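Local coordinates for protein Asp/Glu-specific dipeptidyl-peptidase (Flavobacterium psychrophilum, PDB 5JXF) that removes dipeptides from the N-terminus of oligopeptides as a serine peptidase, with strict specificity for Asp or Glu at the P1 position, at residues K424-E429 against S537-Y542; E417-G422 against A533-L538; I332-K337 against S460-K465. One frame throughout, in Å; residues are numbered along the deposited sequence.

Contact 1: residues K424-E429 against S537-Y542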
loop_
_atom_site.group_PDB
_atom_site.type_symbol
_atom_site.label_atom_id
_atom_site.label_comp_id
_atom_site.label_asym_id
_atom_site.label_seq_id
_atom_site.Cartn_x
_atom_site.Cartn_y
_atom_site.Cartn_z
ATOM N N LYS A 424 -32.782 -11.877 -23.048
ATOM C CA LYS A 424 -33.426 -10.858 -23.876
ATOM C C LYS A 424 -34.472 -11.494 -24.783
ATOM O O LYS A 424 -35.485 -10.875 -25.093
ATOM C CB LYS A 424 -32.405 -10.089 -24.707
ATOM C CG LYS A 424 -31.491 -9.199 -23.888
ATOM C CD LYS A 424 -30.612 -8.368 -24.791
ATOM C CE LYS A 424 -29.517 -7.662 -24.013
ATOM N NZ LYS A 424 -28.749 -6.808 -24.954
ATOM N N LEU A 425 -34.222 -12.730 -25.207
ATOM C CA LEU A 425 -35.196 -13.468 -25.997
ATOM C C LEU A 425 -36.398 -13.753 -25.115
ATOM O O LEU A 425 -37.546 -13.731 -25.559
ATOM C CB LEU A 425 -34.598 -14.765 -26.536
ATOM C CG LEU A 425 -33.528 -14.595 -27.615
ATOM C CD1 LEU A 425 -32.996 -15.947 -28.060
ATOM C CD2 LEU A 425 -34.059 -13.796 -28.804
ATOM N N TYR A 426 -36.116 -13.996 -23.845
ATOM C CA TYR A 426 -37.152 -14.216 -22.859
ATOM C C TYR A 426 -38.107 -13.034 -22.784
ATOM O O TYR A 426 -39.318 -13.200 -22.759
ATOM C CB TYR A 426 -36.522 -14.456 -21.504
ATOM C CG TYR A 426 -37.492 -14.827 -20.421
ATOM C CD1 TYR A 426 -37.961 -16.134 -20.295
ATOM C CD2 TYR A 426 -37.923 -13.879 -19.500
ATOM C CE1 TYR A 426 -38.845 -16.481 -19.285
ATOM C CE2 TYR A 426 -38.803 -14.214 -18.487
ATOM C CZ TYR A 426 -39.260 -15.514 -18.385
ATOM O OH TYR A 426 -40.128 -15.844 -17.375
ATOM N N GLN A 427 -37.553 -11.833 -22.745
ATOM C CA GLN A 427 -38.372 -10.639 -22.622
ATOM C C GLN A 427 -39.147 -10.397 -23.918
ATOM O O GLN A 427 -40.368 -10.235 -23.898
ATOM C CB GLN A 427 -37.494 -9.444 -22.235
ATOM C CG GLN A 427 -36.784 -9.692 -20.912
ATOM C CD GLN A 427 -35.992 -8.512 -20.396
ATOM O OE1 GLN A 427 -35.093 -8.005 -21.064
ATOM N NE2 GLN A 427 -36.323 -8.072 -19.192
ATOM N N LEU A 428 -38.427 -10.417 -25.037
ATOM C CA LEU A 428 -39.015 -10.330 -26.371
ATOM C C LEU A 428 -40.174 -11.328 -26.558
ATOM O O LEU A 428 -41.141 -11.023 -27.264
ATOM C CB LEU A 428 -37.938 -10.562 -27.433
ATOM C CG LEU A 428 -38.252 -10.364 -28.920
ATOM C CD1 LEU A 428 -38.540 -8.897 -29.207
ATOM C CD2 LEU A 428 -37.102 -10.867 -29.788
ATOM N N GLU A 429 -40.084 -12.497 -25.921
ATOM C CA GLU A 429 -41.199 -13.446 -25.873
ATOM C C GLU A 429 -42.492 -12.839 -25.342
ATOM O O GLU A 429 -43.570 -13.100 -25.867
ATOM C CB GLU A 429 -40.821 -14.638 -25.001
ATOM C CG GLU A 429 -41.805 -15.781 -24.929
ATOM C CD GLU A 429 -41.901 -16.285 -23.508
ATOM O OE1 GLU A 429 -41.297 -15.624 -22.640
ATOM O OE2 GLU A 429 -42.534 -17.329 -23.253
ATOM N N SER A 537 -35.413 -21.851 -17.536
ATOM C CA SER A 537 -35.570 -22.461 -16.216
ATOM C C SER A 537 -35.205 -21.485 -15.103
ATOM O O SER A 537 -35.809 -21.502 -14.034
ATOM C CB SER A 537 -34.719 -23.728 -16.091
ATOM O OG SER A 537 -33.334 -23.427 -16.087
ATOM N N LEU A 538 -34.217 -20.632 -15.360
ATOM C CA LEU A 538 -33.777 -19.667 -14.365
ATOM C C LEU A 538 -34.684 -18.440 -14.368
ATOM O O LEU A 538 -34.960 -17.850 -13.319
ATOM C CB LEU A 538 -32.326 -19.250 -14.626
ATOM C CG LEU A 538 -31.322 -20.347 -14.994
ATOM C CD1 LEU A 538 -30.021 -19.719 -15.460
ATOM C CD2 LEU A 538 -31.076 -21.294 -13.831
ATOM N N ALA A 539 -35.145 -18.063 -15.558
ATOM C CA ALA A 539 -35.926 -16.839 -15.731
ATOM C C ALA A 539 -37.341 -16.939 -15.151
ATOM O O ALA A 539 -37.724 -16.133 -14.300
ATOM C CB ALA A 539 -35.990 -16.460 -17.212
ATOM N N ASP A 540 -38.128 -17.913 -15.596
ATOM C CA ASP A 540 -39.493 -17.984 -15.086
ATOM C C ASP A 540 -39.491 -18.432 -13.622
ATOM O O ASP A 540 -40.446 -18.171 -12.896
ATOM C CB ASP A 540 -40.384 -18.884 -15.959
ATOM C CG ASP A 540 -39.738 -20.200 -16.314
ATOM O OD1 ASP A 540 -39.167 -20.853 -15.417
ATOM O OD2 ASP A 540 -39.809 -20.583 -17.501
ATOM N N ASN A 541 -38.404 -19.064 -13.180
ATOM C CA ASN A 541 -38.228 -19.321 -11.754
ATOM C C ASN A 541 -38.092 -18.010 -10.990
ATOM O O ASN A 541 -38.657 -17.847 -9.909
ATOM C CB ASN A 541 -37.006 -20.201 -11.494
ATOM C CG ASN A 541 -36.697 -20.342 -10.017
ATOM O OD1 ASN A 541 -37.248 -21.205 -9.336
ATOM N ND2 ASN A 541 -35.811 -19.491 -9.514
ATOM N N TYR A 542 -37.330 -17.080 -11.560
ATOM C CA TYR A 542 -37.181 -15.756 -10.971
ATOM C C TYR A 542 -38.486 -14.962 -11.081
ATOM O O TYR A 542 -39.017 -14.473 -10.078
ATOM C CB TYR A 542 -36.029 -14.988 -11.640
ATOM C CG TYR A 542 -35.985 -13.514 -11.283
ATOM C CD1 TYR A 542 -35.618 -13.100 -10.005
ATOM C CD2 TYR A 542 -36.304 -12.535 -12.225
ATOM C CE1 TYR A 542 -35.583 -11.753 -9.668
ATOM C CE2 TYR A 542 -36.264 -11.185 -11.902
ATOM C CZ TYR A 542 -35.903 -10.802 -10.621
ATOM O OH TYR A 542 -35.863 -9.464 -10.293
#
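Tyr426 lays its phenol ring on Ala539 where two helices of the peptidase's α-helical region, 417-435 and 530-545, meet. The meeting is a CH-pi contact over the ring face: the methyl carbon Ala539 CB stands 3.5 Å from the centroid of the Tyr426 ring, only 10° off the ring normal. All six ring carbons therefore sit at similar distances from the methyl, with CE1 the nearest. With CG anti to the backbone N (chi1 -174°), the ring is carried straight out from its helix across the gap between the two backbones. On the opposite face lies an atom from its own helix, Glu429 OE1, 4.1 Å above the plane and displaced toward the rim.

The hydroxyl reaches past the alanine and comes up against the next residue, with Tyr426 OH 3.2 Å from Asp540 CA. The two side chains cross at about a right angle, and the ring and carboxylate planes are turned 64° against each other. What engages the hydroxyl is a hydrogen bond to Ser543 OG, one turn further along helix 530-545, so the phenol is anchored at its polar end as well as over its face. Replacing Tyr426 by an alanine would probably leave the methyl of Ala539 facing a gap and Ser543 OG without this partner. Although the backbone amide of Asp540 comes near the same oxygen, its angle is too poor for a bond; the side chain touches through carbon, Asp540 CB lying 3.4 Å from Tyr426 OH.

Contact 2: residues E417-G422 against A533-L538; sequences ELLSLG and AFVKSL
A steep helix-helix crossing, with Leu419 and Gly422 set against Val535, joins the first turns of helix 417-435 to the first half of helix 530-545. The two segment axes approach to 9.2 Å with a signed crossing angle of -77°. Val535 is the side chain that enters: its CG2 packs 3.7 Å from Leu419 CD2, while CG1, anti to the backbone N (chi1 180°), runs over the backbone and lies 4.0 Å from Gly422 C. The glycine makes this close passage possible, since a CB there would fall 2.8 Å from Val535 CG2.

Both helices belong to the α-helical part of this S46 peptidase, and a third one, 386-415, adds Val412 against Leu419, Val535 and Leu538. Leu419 also sends its CD2 branch to Phe534, reaching CD2 of that ring at 3.9 Å, an oblique approach. One face of the Phe534 ring is covered from within its own helix by Leu538 CD1, 3.7 Å above the plane and offset toward the rim. Within the same helix, Ser537 OG donates to Phe534 O at a short 2.5 Å, in the carbonyl plane and on a lone pair.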
loop_
_atom_site.group_PDB
_atom_site.type_symbol
_atom_site.label_atom_id
_atom_site.label_comp_id
_atom_site.label_asym_id
_atom_site.label_seq_id
_atom_site.Cartn_x
_atom_site.Cartn_y
_atom_site.Cartn_z
ATOM N N GLU A 417 -22.488 -13.751 -20.824
ATOM C CA GLU A 417 -22.991 -13.078 -22.017
ATOM C C GLU A 417 -24.000 -13.922 -22.799
ATOM O O GLU A 417 -24.882 -13.373 -23.456
ATOM C CB GLU A 417 -21.818 -12.662 -22.916
ATOM C CG GLU A 417 -20.886 -11.634 -22.258
ATOM C CD GLU A 417 -19.656 -11.303 -23.095
ATOM O OE1 GLU A 417 -19.641 -10.219 -23.712
ATOM O OE2 GLU A 417 -18.702 -12.117 -23.129
ATOM N N LEU A 418 -23.888 -15.245 -22.719
ATOM C CA LEU A 418 -24.837 -16.118 -23.405
ATOM C C LEU A 418 -26.191 -16.132 -22.695
ATOM O O LEU A 418 -27.238 -16.087 -23.339
ATOM C CB LEU A 418 -24.291 -17.543 -23.523
ATOM C CG LEU A 418 -25.235 -18.555 -24.188
ATOM C CD1 LEU A 418 -24.496 -19.429 -25.193
ATOM C CD2 LEU A 418 -25.947 -19.426 -23.157
ATOM N N LEU A 419 -26.160 -16.210 -21.368
ATOM C CA LEU A 419 -27.368 -16.142 -20.556
ATOM C C LEU A 419 -28.032 -14.784 -20.746
ATOM O O LEU A 419 -29.259 -14.656 -20.717
ATOM C CB LEU A 419 -27.039 -16.362 -19.081
ATOM C CG LEU A 419 -26.279 -17.642 -18.701
ATOM C CD1 LEU A 419 -26.137 -17.736 -17.196
ATOM C CD2 LEU A 419 -26.981 -18.876 -19.250
ATOM N N SER A 420 -27.193 -13.772 -20.934
ATOM C CA SER A 420 -27.640 -12.414 -21.158
ATOM C C SER A 420 -28.476 -12.325 -22.429
ATOM O O SER A 420 -29.573 -11.755 -22.425
ATOM C CB SER A 420 -26.439 -11.474 -21.237
ATOM O OG SER A 420 -26.855 -10.143 -21.459
ATOM N N LEU A 421 -27.966 -12.903 -23.514
ATOM C CA LEU A 421 -28.677 -12.846 -24.785
ATOM C C LEU A 421 -29.949 -13.686 -24.717
ATOM O O LEU A 421 -30.990 -13.311 -25.272
ATOM C CB LEU A 421 -27.786 -13.314 -25.937
ATOM C CG LEU A 421 -28.478 -13.250 -27.304
ATOM C CD1 LEU A 421 -28.840 -11.817 -27.666
ATOM C CD2 LEU A 421 -27.630 -13.890 -28.397
ATOM N N GLY A 422 -29.861 -14.815 -24.024
ATOM C CA GLY A 422 -31.007 -15.682 -23.830
ATOM C C GLY A 422 -32.118 -14.981 -23.077
ATOM O O GLY A 422 -33.286 -15.092 -23.440
ATOM N N ALA A 533 -33.356 -22.654 -23.477
ATOM C CA ALA A 533 -34.062 -23.563 -22.584
ATOM C C ALA A 533 -33.530 -23.423 -21.161
ATOM O O ALA A 533 -34.304 -23.323 -20.208
ATOM C CB ALA A 533 -33.934 -25.004 -23.066
ATOM N N PHE A 534 -32.207 -23.394 -21.023
ATOM C CA PHE A 534 -31.604 -23.286 -19.707
ATOM C C PHE A 534 -31.945 -21.951 -19.050
ATOM O O PHE A 534 -32.357 -21.917 -17.892
ATOM C CB PHE A 534 -30.086 -23.472 -19.784
ATOM C CG PHE A 534 -29.391 -23.275 -18.471
ATOM C CD1 PHE A 534 -29.780 -23.997 -17.357
ATOM C CD2 PHE A 534 -28.345 -22.383 -18.351
ATOM C CE1 PHE A 534 -29.146 -23.821 -16.148
ATOM C CE2 PHE A 534 -27.706 -22.203 -17.143
ATOM C CZ PHE A 534 -28.108 -22.921 -16.041
ATOM N N VAL A 535 -31.783 -20.857 -19.787
ATOM C CA VAL A 535 -32.120 -19.538 -19.254
ATOM C C VAL A 535 -33.589 -19.501 -18.828
ATOM O O VAL A 535 -33.934 -18.889 -17.814
ATOM C CB VAL A 535 -31.834 -18.411 -20.279
ATOM C CG1 VAL A 535 -32.199 -17.038 -19.701
ATOM C CG2 VAL A 535 -30.376 -18.442 -20.707
ATOM N N LYS A 536 -34.443 -20.189 -19.584
ATOM C CA LYS A 536 -35.872 -20.221 -19.292
ATOM C C LYS A 536 -36.128 -20.787 -17.896
ATOM O O LYS A 536 -36.941 -20.250 -17.147
ATOM C CB LYS A 536 -36.626 -21.035 -20.352
ATOM C CG LYS A 536 -38.151 -20.988 -20.227
ATOM C CD LYS A 536 -38.819 -21.795 -21.335
ATOM C CE LYS A 536 -38.332 -23.239 -21.344
ATOM N NZ LYS A 536 -38.321 -23.836 -22.713
ATOM N N SER A 537 -35.413 -21.851 -17.536
ATOM C CA SER A 537 -35.570 -22.461 -16.216
ATOM C C SER A 537 -35.205 -21.485 -15.103
ATOM O O SER A 537 -35.809 -21.502 -14.034
ATOM C CB SER A 537 -34.719 -23.728 -16.091
ATOM O OG SER A 537 -33.334 -23.427 -16.087
ATOM N N LEU A 538 -34.217 -20.632 -15.360
ATOM C CA LEU A 538 -33.777 -19.667 -14.365
ATOM C C LEU A 538 -34.684 -18.440 -14.368
ATOM O O LEU A 538 -34.960 -17.850 -13.319
ATOM C CB LEU A 538 -32.326 -19.250 -14.626
ATOM C CG LEU A 538 -31.322 -20.347 -14.994
ATOM C CD1 LEU A 538 -30.021 -19.719 -15.460
ATOM C CD2 LEU A 538 -31.076 -21.294 -13.831
#

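Contact 3: residues I332-K337 against S460-K465. Unlike the reference sequence in segment 460-465: Ser460 (reference Ala).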
loop_
_atom_site.group_PDB
_atom_site.type_symbol
_atom_site.label_atom_id
_atom_site.label_comp_id
_atom_site.label_asym_id
_atom_site.label_seq_id
_atom_site.Cartn_x
_atom_site.Cartn_y
_atom_site.Cartn_z
ATOM N N ILE A 332 -9.156 -6.289 -26.788
ATOM C CA ILE A 332 -9.898 -5.258 -27.513
ATOM C C ILE A 332 -11.401 -5.562 -27.445
ATOM O O ILE A 332 -12.232 -4.656 -27.382
ATOM C CB ILE A 332 -9.442 -5.157 -28.987
ATOM C CG1 ILE A 332 -7.993 -4.692 -29.070
ATOM C CG2 ILE A 332 -10.327 -4.202 -29.773
ATOM C CD1 ILE A 332 -7.503 -4.535 -30.480
ATOM N N GLN A 333 -11.733 -6.848 -27.445
ATOM C CA GLN A 333 -13.107 -7.300 -27.291
ATOM C C GLN A 333 -13.694 -6.968 -25.922
ATOM O O GLN A 333 -14.866 -6.575 -25.813
ATOM C CB GLN A 333 -13.201 -8.807 -27.512
ATOM C CG GLN A 333 -13.221 -9.238 -28.956
ATOM C CD GLN A 333 -13.529 -10.711 -29.095
ATOM O OE1 GLN A 333 -13.025 -11.540 -28.332
ATOM N NE2 GLN A 333 -14.369 -11.049 -30.069
ATOM N N TYR A 334 -12.884 -7.134 -24.878
ATOM C CA TYR A 334 -13.424 -7.129 -23.525
ATOM C C TYR A 334 -13.084 -5.886 -22.721
ATOM O O TYR A 334 -13.583 -5.728 -21.604
ATOM C CB TYR A 334 -12.958 -8.385 -22.771
ATOM C CG TYR A 334 -13.845 -9.573 -23.044
ATOM C CD1 TYR A 334 -13.665 -10.356 -24.179
ATOM C CD2 TYR A 334 -14.884 -9.895 -22.183
ATOM C CE1 TYR A 334 -14.493 -11.440 -24.444
ATOM C CE2 TYR A 334 -15.713 -10.980 -22.438
ATOM C CZ TYR A 334 -15.513 -11.743 -23.569
ATOM O OH TYR A 334 -16.345 -12.803 -23.818
ATOM N N ALA A 335 -12.270 -5.004 -23.297
ATOM C CA ALA A 335 -11.747 -3.839 -22.590
ATOM C C ALA A 335 -12.843 -3.069 -21.875
ATOM O O ALA A 335 -12.801 -2.892 -20.654
ATOM C CB ALA A 335 -11.014 -2.918 -23.558
ATOM N N SER A 336 -13.840 -2.644 -22.643
ATOM C CA SER A 336 -14.914 -1.826 -22.107
ATOM C C SER A 336 -15.785 -2.627 -21.163
ATOM O O SER A 336 -16.139 -2.159 -20.082
ATOM C CB SER A 336 -15.761 -1.247 -23.241
ATOM O OG SER A 336 -16.751 -0.387 -22.723
ATOM N N LYS A 337 -16.135 -3.839 -21.574
ATOM C CA LYS A 337 -16.992 -4.682 -20.747
ATOM C C LYS A 337 -16.310 -5.055 -19.429
ATOM O O LYS A 337 -16.972 -5.120 -18.398
ATOM C CB LYS A 337 -17.412 -5.947 -21.506
ATOM C CG LYS A 337 -18.215 -5.668 -22.773
ATOM C CD LYS A 337 -18.714 -6.964 -23.398
ATOM C CE LYS A 337 -17.563 -7.873 -23.787
ATOM N NZ LYS A 337 -18.002 -9.084 -24.544
ATOM N N SER A 460 -16.710 -16.813 -27.462
ATOM C CA SER A 460 -17.306 -18.058 -26.987
ATOM C C SER A 460 -16.445 -18.761 -25.931
ATOM O O SER A 460 -16.955 -19.169 -24.888
ATOM C CB SER A 460 -17.560 -18.998 -28.170
ATOM O OG SER A 460 -17.519 -20.354 -27.771
ATOM N N THR A 461 -15.145 -18.883 -26.200
ATOM C CA THR A 461 -14.213 -19.519 -25.265
ATOM C C THR A 461 -14.236 -18.851 -23.888
ATOM O O THR A 461 -14.362 -19.528 -22.868
ATOM C CB THR A 461 -12.772 -19.503 -25.808
ATOM O OG1 THR A 461 -12.750 -20.066 -27.125
ATOM C CG2 THR A 461 -11.850 -20.302 -24.900
ATOM N N VAL A 462 -14.136 -17.523 -23.865
ATOM C CA VAL A 462 -14.186 -16.771 -22.613
ATOM C C VAL A 462 -15.501 -16.969 -21.853
ATOM O O VAL A 462 -15.503 -17.292 -20.665
ATOM C CB VAL A 462 -13.996 -15.262 -22.857
ATOM C CG1 VAL A 462 -14.099 -14.493 -21.543
ATOM C CG2 VAL A 462 -12.664 -14.996 -23.543
ATOM N N ASP A 463 -16.618 -16.782 -22.548
ATOM C CA ASP A 463 -17.917 -16.696 -21.885
ATOM C C ASP A 463 -18.309 -18.009 -21.228
ATOM O O ASP A 463 -19.044 -18.043 -20.249
ATOM C CB ASP A 463 -19.003 -16.259 -22.873
ATOM C CG ASP A 463 -20.326 -15.951 -22.186
ATOM O OD1 ASP A 463 -20.345 -14.988 -21.386
ATOM O OD2 ASP A 463 -21.337 -16.656 -22.440
ATOM N N GLU A 464 -17.792 -19.097 -21.762
ATOM C CA GLU A 464 -18.096 -20.411 -21.234
ATOM C C GLU A 464 -17.319 -20.726 -19.962
ATOM O O GLU A 464 -17.835 -21.377 -19.059
ATOM C CB GLU A 464 -17.823 -21.439 -22.323
ATOM C CG GLU A 464 -18.048 -22.898 -21.956
ATOM C CD GLU A 464 -17.924 -23.802 -23.177
ATOM O OE1 GLU A 464 -17.742 -23.253 -24.290
ATOM O OE2 GLU A 464 -17.972 -25.037 -23.015
ATOM N N LYS A 465 -16.083 -20.252 -19.877
ATOM C CA LYS A 465 -15.327 -20.436 -18.648
ATOM C C LYS A 465 -15.950 -19.601 -17.528
ATOM O O LYS A 465 -16.106 -20.089 -16.410
ATOM C CB LYS A 465 -13.849 -20.090 -18.851
ATOM C CG LYS A 465 -13.143 -21.022 -19.833
ATOM C CD LYS A 465 -12.519 -22.225 -19.119
ATOM C CE LYS A 465 -12.608 -23.485 -19.977
ATOM N NZ LYS A 465 -12.537 -24.742 -19.173
#
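Tyr334 and Val462 reach toward each other from opposite directions, the valine coming obliquely onto the hydroxyl end of the ring, and bridge helix 328-357 and the first turns of helix 460-477 in the α-helical region of the peptidase. The backbones stay well apart, the nearest CA atoms being 9.7 Å from each other, so the span is covered by the length of the phenol. Its oxygen end does the touching. Tyr334 OH lies 3.5 Å from Val462 CB, and the CG1 branch, anti to the backbone N (chi1 178°), reaches the ring carbon Tyr334 CZ at 3.7 Å. The other branch, CG2, approaches Tyr334 CE1 more loosely, at 4.1 Å. Both methyls lie on one side of the ring plane, the side opposite Lys337 NZ.

A hydroxyl pressed against a valine in a buried place needs a polar partner from elsewhere, and it has one in the hydrogen bond to Glu417 OE2. From its own helix, Lys337 NZ sits 3.6 Å above one face of the Tyr334 ring, offset toward the rim. The helix is kinked just after the tyrosine, where the backbone N atoms of Ser336 and Lys337 lack a bond to the preceding turn. Further along, the same helix carries Ala339 and Asn343, which help line the pocket of the bound arginine; the Tyr334 side chain itself stays about 12 Å from that ligand.

Asp463 adds a small flank to the contact and has polar business of its own: its carboxylate bonds to Leu418 N, at the start of helix 417-435, to Tyr500 OH and probably to Glu417 N. Its nearest atom to Tyr334 OH is the backbone N, 4.2 Å away, with Asp463 CB at 4.5 Å.

In the fold
Contacts 1 and 2 hold the same two helices, 417-435 and 530-545, at centres about 7 Å apart. Contact 2 is buried and apolar, with a glycine at its closest backbone passage; contact 1 is only partly buried and rests on one aromatic face. Contact 3, also buried, joins different helices, its centre about 17 Å from that of contact 2, and there a tyrosine again does the reaching, this time onto a branched aliphatic side chain. Glu417 of contact 2 connects the two through its backbone and its carboxylate, which also forms a salt bridge with Lys337, although the modelled approach to the lysine is doubtfully short.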